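Local coordinates for proximal thread matrix protein 1 (Mytilus galloprovincialis, PDB 4CN9) that probably acts as a collagen-binding matrix protein of the mussel byssus, carrying two von Willebrand factor A domains and binding zinc, at residues G102-F114 with G128-I142. Numbering follows the deposited sequence.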
ATOM      1  N   GLY A 102     -17.405  -8.369 -10.909  1.00 20.27           N
ATOM      2  CA  GLY A 102     -17.642  -7.659 -12.153  1.00 16.34           C
ATOM      3  C   GLY A 102     -16.355  -7.469 -12.950  1.00 17.49           C
ATOM      4  O   GLY A 102     -15.249  -7.516 -12.406  1.00 16.84           O
ATOM      5  N   VAL A 103     -16.496  -7.243 -14.251  1.00 17.11           N
ATOM      6  CA  VAL A 103     -15.336  -7.081 -15.106  1.00 16.86           C
ATOM      7  C   VAL A 103     -15.526  -5.897 -16.021  1.00 17.53           C
ATOM      8  O   VAL A 103     -16.575  -5.742 -16.664  1.00 17.90           O
ATOM      9  CB  VAL A 103     -15.080  -8.317 -15.958  1.00 16.86           C
ATOM     10  CG1 VAL A 103     -13.919  -8.065 -16.910  1.00 20.02           C
ATOM     11  CG2 VAL A 103     -14.799  -9.518 -15.074  1.00 19.58           C
ATOM     12  N   VAL A 104     -14.487  -5.076 -16.075  1.00 16.56           N
ATOM     13  CA  VAL A 104     -14.457  -3.875 -16.884  1.00 14.97           C
ATOM     14  C   VAL A 104     -13.253  -3.931 -17.809  1.00 17.49           C
ATOM     15  O   VAL A 104     -12.115  -4.117 -17.348  1.00 17.52           O
ATOM     16  CB  VAL A 104     -14.338  -2.652 -15.961  1.00 17.06           C
ATOM     17  CG1 VAL A 104     -14.056  -1.387 -16.756  1.00 17.88           C
ATOM     18  CG2 VAL A 104     -15.599  -2.530 -15.113  1.00 18.94           C
ATOM     19  N   GLN A 105     -13.502  -3.817 -19.113  1.00 17.55           N
ATOM     20  CA  GLN A 105     -12.426  -3.818 -20.111  1.00 18.32           C
ATOM     21  C   GLN A 105     -11.959  -2.391 -20.357  1.00 19.08           C
ATOM     22  O   GLN A 105     -12.758  -1.457 -20.346  1.00 18.47           O
ATOM     23  CB  GLN A 105     -12.895  -4.434 -21.441  1.00 19.11           C
ATOM     24  CG  GLN A 105     -13.433  -5.842 -21.339  1.00 19.07           C
ATOM     25  CD  GLN A 105     -14.310  -6.258 -22.545  1.00 22.77           C
ATOM     26  OE1 GLN A 105     -15.395  -6.812 -22.373  1.00 27.41           O
ATOM     27  NE2 GLN A 105     -13.830  -6.003 -23.749  1.00 21.22           N
ATOM     28  N   PHE A 106     -10.666  -2.216 -20.580  1.00 15.98           N
ATOM     29  CA  PHE A 106     -10.130  -0.885 -20.841  1.00 16.21           C
ATOM     30  C   PHE A 106      -8.949  -0.947 -21.803  1.00 22.26           C
ATOM     31  O   PHE A 106      -8.115  -1.867 -21.738  1.00 16.23           O
ATOM     32  CB  PHE A 106      -9.702  -0.201 -19.528  1.00 19.08           C
ATOM     33  CG  PHE A 106      -8.332  -0.621 -19.045  1.00 18.91           C
ATOM     34  CD1 PHE A 106      -8.171  -1.762 -18.266  1.00 18.48           C
ATOM     35  CD2 PHE A 106      -7.210   0.111 -19.400  1.00 21.99           C
ATOM     36  CE1 PHE A 106      -6.903  -2.167 -17.848  1.00 19.29           C
ATOM     37  CE2 PHE A 106      -5.937  -0.285 -18.992  1.00 19.85           C
ATOM     38  CZ  PHE A 106      -5.784  -1.419 -18.214  1.00 19.66           C
ATOM     39  N   SER A 107      -8.910   0.026 -22.717  1.00 19.87           N
ATOM     40  CA  SER A 107      -7.740   0.307 -23.542  1.00 17.21           C
ATOM     41  C   SER A 107      -7.978   1.677 -24.175  1.00 19.97           C
ATOM     42  O   SER A 107      -7.588   2.714 -23.614  1.00 18.59           O
ATOM     43  CB  SER A 107      -7.453  -0.784 -24.604  1.00 18.62           C
ATOM     44  OG  SER A 107      -8.587  -1.175 -25.361  1.00 18.98           O
ATOM     45  N   GLN A 108      -8.636   1.682 -25.325  1.00 19.58           N
ATOM     46  CA  GLN A 108      -9.222   2.900 -25.846  1.00 24.03           C
ATOM     47  C   GLN A 108     -10.658   2.955 -25.295  1.00 22.92           C
ATOM     48  O   GLN A 108     -11.542   2.164 -25.663  1.00 20.69           O
ATOM     49  CB  GLN A 108      -9.166   2.922 -27.381  1.00 24.16           C
ATOM     50  CG  GLN A 108      -9.639   4.234 -27.997  1.00 28.48           C
ATOM     51  CD  GLN A 108     -11.148   4.304 -28.093  1.00 30.06           C
ATOM     52  OE1 GLN A 108     -11.773   3.492 -28.780  1.00 26.66           O
ATOM     53  NE2 GLN A 108     -11.745   5.258 -27.382  1.00 26.83           N
ATOM     54  N   GLY A 109     -10.866   3.862 -24.355  1.00 20.33           N
ATOM     55  CA  GLY A 109     -12.089   3.864 -23.577  1.00 22.29           C
ATOM     56  C   GLY A 109     -12.283   2.621 -22.711  1.00 21.49           C
ATOM     57  O   GLY A 109     -11.420   1.740 -22.593  1.00 17.96           O
ATOM     58  N   VAL A 110     -13.466   2.540 -22.125  1.00 16.98           N
ATOM     59  CA  VAL A 110     -13.773   1.521 -21.159  1.00 17.56           C
ATOM     60  C   VAL A 110     -15.114   0.908 -21.492  1.00 18.08           C
ATOM     61  O   VAL A 110     -16.052   1.623 -21.810  1.00 17.41           O
ATOM     62  CB  VAL A 110     -13.843   2.143 -19.744  1.00 20.17           C
ATOM     63  CG1 VAL A 110     -14.172   1.106 -18.726  1.00 24.62           C
ATOM     64  CG2 VAL A 110     -12.523   2.839 -19.407  1.00 24.57           C
ATOM     65  N   LYS A 111     -15.202  -0.408 -21.411  1.00 15.16           N
ATOM     66  CA  LYS A 111     -16.475  -1.120 -21.582  1.00 16.03           C
ATOM     67  C   LYS A 111     -16.709  -2.029 -20.373  1.00 18.79           C
ATOM     68  O   LYS A 111     -15.848  -2.828 -20.033  1.00 17.20           O
ATOM     69  CB  LYS A 111     -16.427  -1.970 -22.848  1.00 17.30           C
ATOM     70  CG  LYS A 111     -17.680  -2.779 -23.084  1.00 17.65           C
ATOM     71  CD  LYS A 111     -17.537  -3.807 -24.194  1.00 20.21           C
ATOM     72  CE  LYS A 111     -18.796  -4.701 -24.231  1.00 27.04           C
ATOM     73  NZ  LYS A 111     -18.769  -5.707 -25.328  1.00 30.26           N
ATOM     74  N   THR A 112     -17.858  -1.904 -19.717  1.00 14.45           N
ATOM     75  CA  THR A 112     -18.226  -2.840 -18.666  1.00 18.22           C
ATOM     76  C   THR A 112     -18.649  -4.139 -19.310  1.00 19.33           C
ATOM     77  O   THR A 112     -19.595  -4.155 -20.083  1.00 19.76           O
ATOM     78  CB  THR A 112     -19.358  -2.293 -17.782  1.00 18.16           C
ATOM     79  OG1 THR A 112     -18.855  -1.202 -16.996  1.00 18.33           O
ATOM     80  CG2 THR A 112     -19.888  -3.370 -16.848  1.00 16.69           C
ATOM     81  N   ALA A 113     -17.927  -5.224 -19.035  1.00 19.83           N
ATOM     82  CA  ALA A 113     -18.325  -6.531 -19.570  1.00 18.58           C
ATOM     83  C   ALA A 113     -19.588  -6.999 -18.862  1.00 20.76           C
ATOM     84  O   ALA A 113     -20.553  -7.429 -19.493  1.00 20.75           O
ATOM     85  CB  ALA A 113     -17.211  -7.554 -19.417  1.00 18.88           C
ATOM     86  N   PHE A 114     -19.579  -6.927 -17.540  1.00 19.57           N
ATOM     87  CA  PHE A 114     -20.784  -7.164 -16.757  1.00 17.24           C
ATOM     88  C   PHE A 114     -20.600  -6.531 -15.383  1.00 18.87           C
ATOM     89  O   PHE A 114     -19.477  -6.457 -14.871  1.00 17.80           O
ATOM     90  CB  PHE A 114     -21.133  -8.659 -16.663  1.00 21.13           C
ATOM     91  CG  PHE A 114     -20.019  -9.534 -16.129  1.00 18.70           C
ATOM     92  CD1 PHE A 114     -19.867  -9.744 -14.767  1.00 20.21           C
ATOM     93  CD2 PHE A 114     -19.132 -10.151 -16.999  1.00 20.84           C
ATOM     94  CE1 PHE A 114     -18.845 -10.550 -14.282  1.00 18.74           C
ATOM     95  CE2 PHE A 114     -18.123 -10.949 -16.528  1.00 21.02           C
ATOM     96  CZ  PHE A 114     -17.974 -11.150 -15.163  1.00 18.64           C
ATOM     97  N   GLY A 128     -19.778 -15.526 -18.244  1.00 27.46           N
ATOM     98  CA  GLY A 128     -19.649 -14.116 -18.577  1.00 26.09           C
ATOM     99  C   GLY A 128     -18.236 -13.757 -18.989  1.00 21.08           C
ATOM    100  O   GLY A 128     -18.029 -13.068 -19.979  1.00 24.48           O
ATOM    101  N   ILE A 129     -17.248 -14.228 -18.229  1.00 24.66           N
ATOM    102  CA  ILE A 129     -15.844 -13.967 -18.542  1.00 20.76           C
ATOM    103  C   ILE A 129     -15.473 -14.574 -19.902  1.00 28.14           C
ATOM    104  O   ILE A 129     -14.840 -13.922 -20.753  1.00 24.37           O
ATOM    105  CB  ILE A 129     -14.938 -14.543 -17.446  1.00 24.72           C
ATOM    106  CG1 ILE A 129     -15.097 -13.731 -16.149  1.00 20.47           C
ATOM    107  CG2 ILE A 129     -13.484 -14.564 -17.893  1.00 21.92           C
ATOM    108  CD1 ILE A 129     -14.618 -14.464 -14.923  1.00 23.33           C
ATOM    109  N   GLN A 130     -15.885 -15.821 -20.117  1.00 26.66           N
ATOM    110  CA  GLN A 130     -15.592 -16.504 -21.371  1.00 27.06           C
ATOM    111  C   GLN A 130     -16.192 -15.766 -22.580  1.00 25.71           C
ATOM    112  O   GLN A 130     -15.588 -15.701 -23.657  1.00 26.68           O
ATOM    113  CB  GLN A 130     -16.109 -17.951 -21.327  1.00 28.53           C
ATOM    114  CG  GLN A 130     -15.702 -18.763 -22.544  1.00 28.77           C
ATOM    115  CD  GLN A 130     -14.202 -18.718 -22.784  1.00 26.08           C
ATOM    116  OE1 GLN A 130     -13.411 -18.823 -21.851  1.00 27.67           O
ATOM    117  NE2 GLN A 130     -13.804 -18.548 -24.039  1.00 32.78           N
ATOM    118  N   ASP A 131     -17.374 -15.195 -22.388  1.00 26.11           N
ATOM    119  CA  ASP A 131     -18.107 -14.550 -23.466  1.00 27.91           C
ATOM    120  C   ASP A 131     -17.635 -13.133 -23.766  1.00 31.72           C
ATOM    121  O   ASP A 131     -18.125 -12.513 -24.701  1.00 29.05           O
ATOM    122  CB  ASP A 131     -19.597 -14.492 -23.137  1.00 30.45           C
ATOM    123  CG  ASP A 131     -20.278 -15.838 -23.272  1.00 32.48           C
ATOM    124  OD1 ASP A 131     -19.697 -16.747 -23.904  1.00 36.18           O
ATOM    125  OD2 ASP A 131     -21.393 -15.979 -22.737  1.00 38.09           O
ATOM    126  N   MET A 132     -16.698 -12.615 -22.981  1.00 26.53           N
ATOM    127  CA  MET A 132     -16.182 -11.269 -23.226  1.00 25.69           C
ATOM    128  C   MET A 132     -15.522 -11.184 -24.577  1.00 25.15           C
ATOM    129  O   MET A 132     -14.769 -12.078 -24.963  1.00 25.86           O
ATOM    130  CB  MET A 132     -15.127 -10.878 -22.197  1.00 26.98           C
ATOM    131  CG  MET A 132     -15.609 -10.646 -20.800  1.00 31.21           C
ATOM    132  SD  MET A 132     -14.150 -10.546 -19.720  1.00 36.68           S
ATOM    133  CE  MET A 132     -13.391  -9.068 -20.382  1.00 28.36           C
ATOM    134  N   VAL A 133     -15.758 -10.070 -25.259  1.00 23.60           N
ATOM    135  CA  VAL A 133     -15.127  -9.776 -26.529  1.00 23.26           C
ATOM    136  C   VAL A 133     -14.126  -8.627 -26.380  1.00 26.99           C
ATOM    137  O   VAL A 133     -14.532  -7.472 -26.235  1.00 23.04           O
ATOM    138  CB  VAL A 133     -16.189  -9.358 -27.573  1.00 27.23           C
ATOM    139  CG1 VAL A 133     -15.533  -9.138 -28.937  1.00 28.36           C
ATOM    140  CG2 VAL A 133     -17.290 -10.398 -27.652  1.00 32.44           C
ATOM    141  N   PRO A 134     -12.815  -8.934 -26.411  1.00 24.03           N
ATOM    142  CA  PRO A 134     -11.812  -7.870 -26.344  1.00 24.48           C
ATOM    143  C   PRO A 134     -11.915  -6.948 -27.535  1.00 26.81           C
ATOM    144  O   PRO A 134     -12.178  -7.411 -28.649  1.00 23.75           O
ATOM    145  CB  PRO A 134     -10.483  -8.633 -26.394  1.00 23.87           C
ATOM    146  CG  PRO A 134     -10.816  -9.989 -25.901  1.00 28.81           C
ATOM    147  CD  PRO A 134     -12.177 -10.257 -26.468  1.00 26.25           C
ATOM    148  N   ARG A 135     -11.702  -5.659 -27.309  1.00 20.63           N
ATOM    149  CA  ARG A 135     -11.911  -4.663 -28.351  1.00 24.11           C
ATOM    150  C   ARG A 135     -10.632  -4.340 -29.124  1.00 21.73           C
ATOM    151  O   ARG A 135     -10.688  -3.757 -30.205  1.00 22.44           O
ATOM    152  CB  ARG A 135     -12.501  -3.385 -27.734  1.00 24.23           C
ATOM    153  CG  ARG A 135     -13.876  -3.576 -27.107  1.00 21.84           C
ATOM    154  CD  ARG A 135     -14.257  -2.382 -26.234  1.00 19.83           C
ATOM    155  NE  ARG A 135     -13.207  -2.127 -25.254  1.00 19.58           N
ATOM    156  CZ  ARG A 135     -12.879  -0.926 -24.788  1.00 20.90           C
ATOM    157  NH1 ARG A 135     -13.552   0.153 -25.156  1.00 18.42           N
ATOM    158  NH2 ARG A 135     -11.883  -0.812 -23.930  1.00 18.52           N
ATOM    159  N   ASN A 136      -9.480  -4.714 -28.564  1.00 24.44           N
ATOM    160  CA  ASN A 136      -8.179  -4.434 -29.180  1.00 21.79           C
ATOM    161  C   ASN A 136      -7.957  -2.960 -29.486  1.00 25.74           C
ATOM    162  O   ASN A 136      -7.681  -2.570 -30.627  1.00 24.81           O
ATOM    163  CB  ASN A 136      -7.983  -5.291 -30.429  1.00 27.31           C
ATOM    164  CG  ASN A 136      -7.836  -6.764 -30.090  1.00 30.25           C
ATOM    165  OD1 ASN A 136      -7.065  -7.128 -29.208  1.00 31.19           O
ATOM    166  ND2 ASN A 136      -8.609  -7.607 -30.753  1.00 33.07           N
ATOM    167  N   GLY A 137      -8.055  -2.141 -28.446  1.00 20.46           N
ATOM    168  CA  GLY A 137      -7.885  -0.706 -28.597  1.00 21.99           C
ATOM    169  C   GLY A 137      -6.443  -0.314 -28.859  1.00 23.93           C
ATOM    170  O   GLY A 137      -5.500  -1.041 -28.504  1.00 21.99           O
ATOM    171  N   GLY A 138      -6.270   0.855 -29.470  1.00 25.07           N
ATOM    172  CA  GLY A 138      -4.959   1.344 -29.863  1.00 27.36           C
ATOM    173  C   GLY A 138      -4.285   2.242 -28.839  1.00 25.52           C
ATOM    174  O   GLY A 138      -3.250   2.830 -29.129  1.00 26.03           O
ATOM    175  N   GLN A 139      -4.883   2.343 -27.652  1.00 26.06           N
ATOM    176  CA  GLN A 139      -4.399   3.172 -26.558  1.00 23.40           C
ATOM    177  C   GLN A 139      -4.536   2.376 -25.261  1.00 22.42           C
ATOM    178  O   GLN A 139      -5.265   1.390 -25.216  1.00 20.33           O
ATOM    179  CB  GLN A 139      -5.260   4.425 -26.386  1.00 27.08           C
ATOM    180  CG  GLN A 139      -5.359   5.344 -27.574  1.00 32.92           C
ATOM    181  CD  GLN A 139      -6.183   6.581 -27.259  1.00 36.19           C
ATOM    182  OE1 GLN A 139      -6.966   6.593 -26.301  1.00 41.66           O
ATOM    183  NE2 GLN A 139      -6.010   7.634 -28.057  1.00 49.59           N
ATOM    184  N   THR A 140      -3.889   2.842 -24.197  1.00 20.84           N
ATOM    185  CA  THR A 140      -4.040   2.226 -22.871  1.00 22.72           C
ATOM    186  C   THR A 140      -4.390   3.286 -21.819  1.00 23.32           C
ATOM    187  O   THR A 140      -3.515   3.991 -21.317  1.00 24.99           O
ATOM    188  CB  THR A 140      -2.753   1.478 -22.463  1.00 23.02           C
ATOM    189  OG1 THR A 140      -2.447   0.488 -23.448  1.00 25.08           O
ATOM    190  CG2 THR A 140      -2.902   0.793 -21.099  1.00 22.98           C
ATOM    191  N   GLU A 141      -5.672   3.402 -21.490  1.00 19.98           N
ATOM    192  CA  GLU A 141      -6.128   4.440 -20.569  1.00 20.82           C
ATOM    193  C   GLU A 141      -6.397   3.864 -19.185  1.00 19.71           C
ATOM    194  O   GLU A 141      -7.550   3.656 -18.802  1.00 20.37           O
ATOM    195  CB  GLU A 141      -7.404   5.106 -21.085  1.00 21.08           C
ATOM    196  CG  GLU A 141      -7.296   5.761 -22.439  1.00 22.80           C
ATOM    197  CD  GLU A 141      -8.651   6.309 -22.912  1.00 29.73           C
ATOM    198  OE1 GLU A 141      -9.354   6.950 -22.109  1.00 37.09           O
ATOM    199  OE2 GLU A 141      -9.025   6.087 -24.076  1.00 29.25           O
ATOM    200  N   ILE A 142      -5.329   3.636 -18.429  1.00 19.38           N
ATOM    201  CA  ILE A 142      -5.448   3.064 -17.101  1.00 19.77           C
ATOM    202  C   ILE A 142      -6.277   3.989 -16.202  1.00 21.69           C
ATOM    203  O   ILE A 142      -7.141   3.542 -15.443  1.00 19.57           O
ATOM    204  CB  ILE A 142      -4.047   2.806 -16.484  1.00 20.18           C
ATOM    205  CG1 ILE A 142      -3.304   1.738 -17.307  1.00 22.97           C
ATOM    206  CG2 ILE A 142      -4.172   2.413 -15.016  1.00 19.36           C
ATOM    207  CD1 ILE A 142      -1.952   1.277 -16.722  1.00 23.63           C
TER
HETATM  208  O   HOH W   1     -17.201  -7.915 -23.800  1.00 24.62           O
HETATM  209  O   HOH W   2     -10.386   7.251 -25.838  1.00 31.65           O
HETATM  210  O   HOH W   3     -16.442  -5.933 -27.219  1.00 36.64           O
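Met132 is the main bump at one end of this contact: its side chain fills a hollow on the hairpin of strands 102-106 and 110-112, lined by Val103, Gln105 and Ala113. A bend at chi3 (64°) lays CE over the aliphatic part of Gln105, 3.4 Å from Gln105 CG, while Met132 CG meets Ala113 CB at 3.7 Å. Beside it, Phe114 turns its ring rim to Ile129 CG1, which lies in the ring plane, and CE2 packs on the backbone of Gly128, where a side chain would be tight. The Gln105 amide continues past the methionine, NE2 donating to Val133 O (3.0 Å) from above the carbonyl plane and also to Asp62.

Arg135 lies against the hairpin turn, Lys111 CB over one guanidinium face. A bend at chi3 (-54°) turns the guanidinium to the Gln108 and Gly109 carbonyls. NH2 donates almost straight (168°) to Gly109 O at 2.9 Å, within the guanidinium plane but from above the carbonyl plane; that oxygen also accepts from Ser107 N. NH1 adds a weak bond to Gln108 O, and NE forms a salt bridge with Asp62. Replacing this arginine by alanine is likely to cost Gly109 O its side-chain donor, Asp62 its charged mate and Lys111 CB the flat group it packs on.

At the far end, Glu141's extended chain brings OE2 to Gly109 N (2.9 Å), met from above the carboxylate plane; OE1 bonds to Thr144 OG1, and the backbone N meets Ser107 O on a lone pair. Ser107 OG takes a weak bond from Gly137 N (3.3 Å) and another from Asp62; a CB on Gly137 would clash with it. Phe106 CE2 lies 3.7 Å from Ile142 CG1 and also meets Thr140 CG2.

The side chains of Ser107 and Thr140 come within about 4 Å of zinc-site residue Ser63 and the bound zinc respectively, so this edge hairpin and its covering loop border the MIDAS site of a von Willebrand factor A domain.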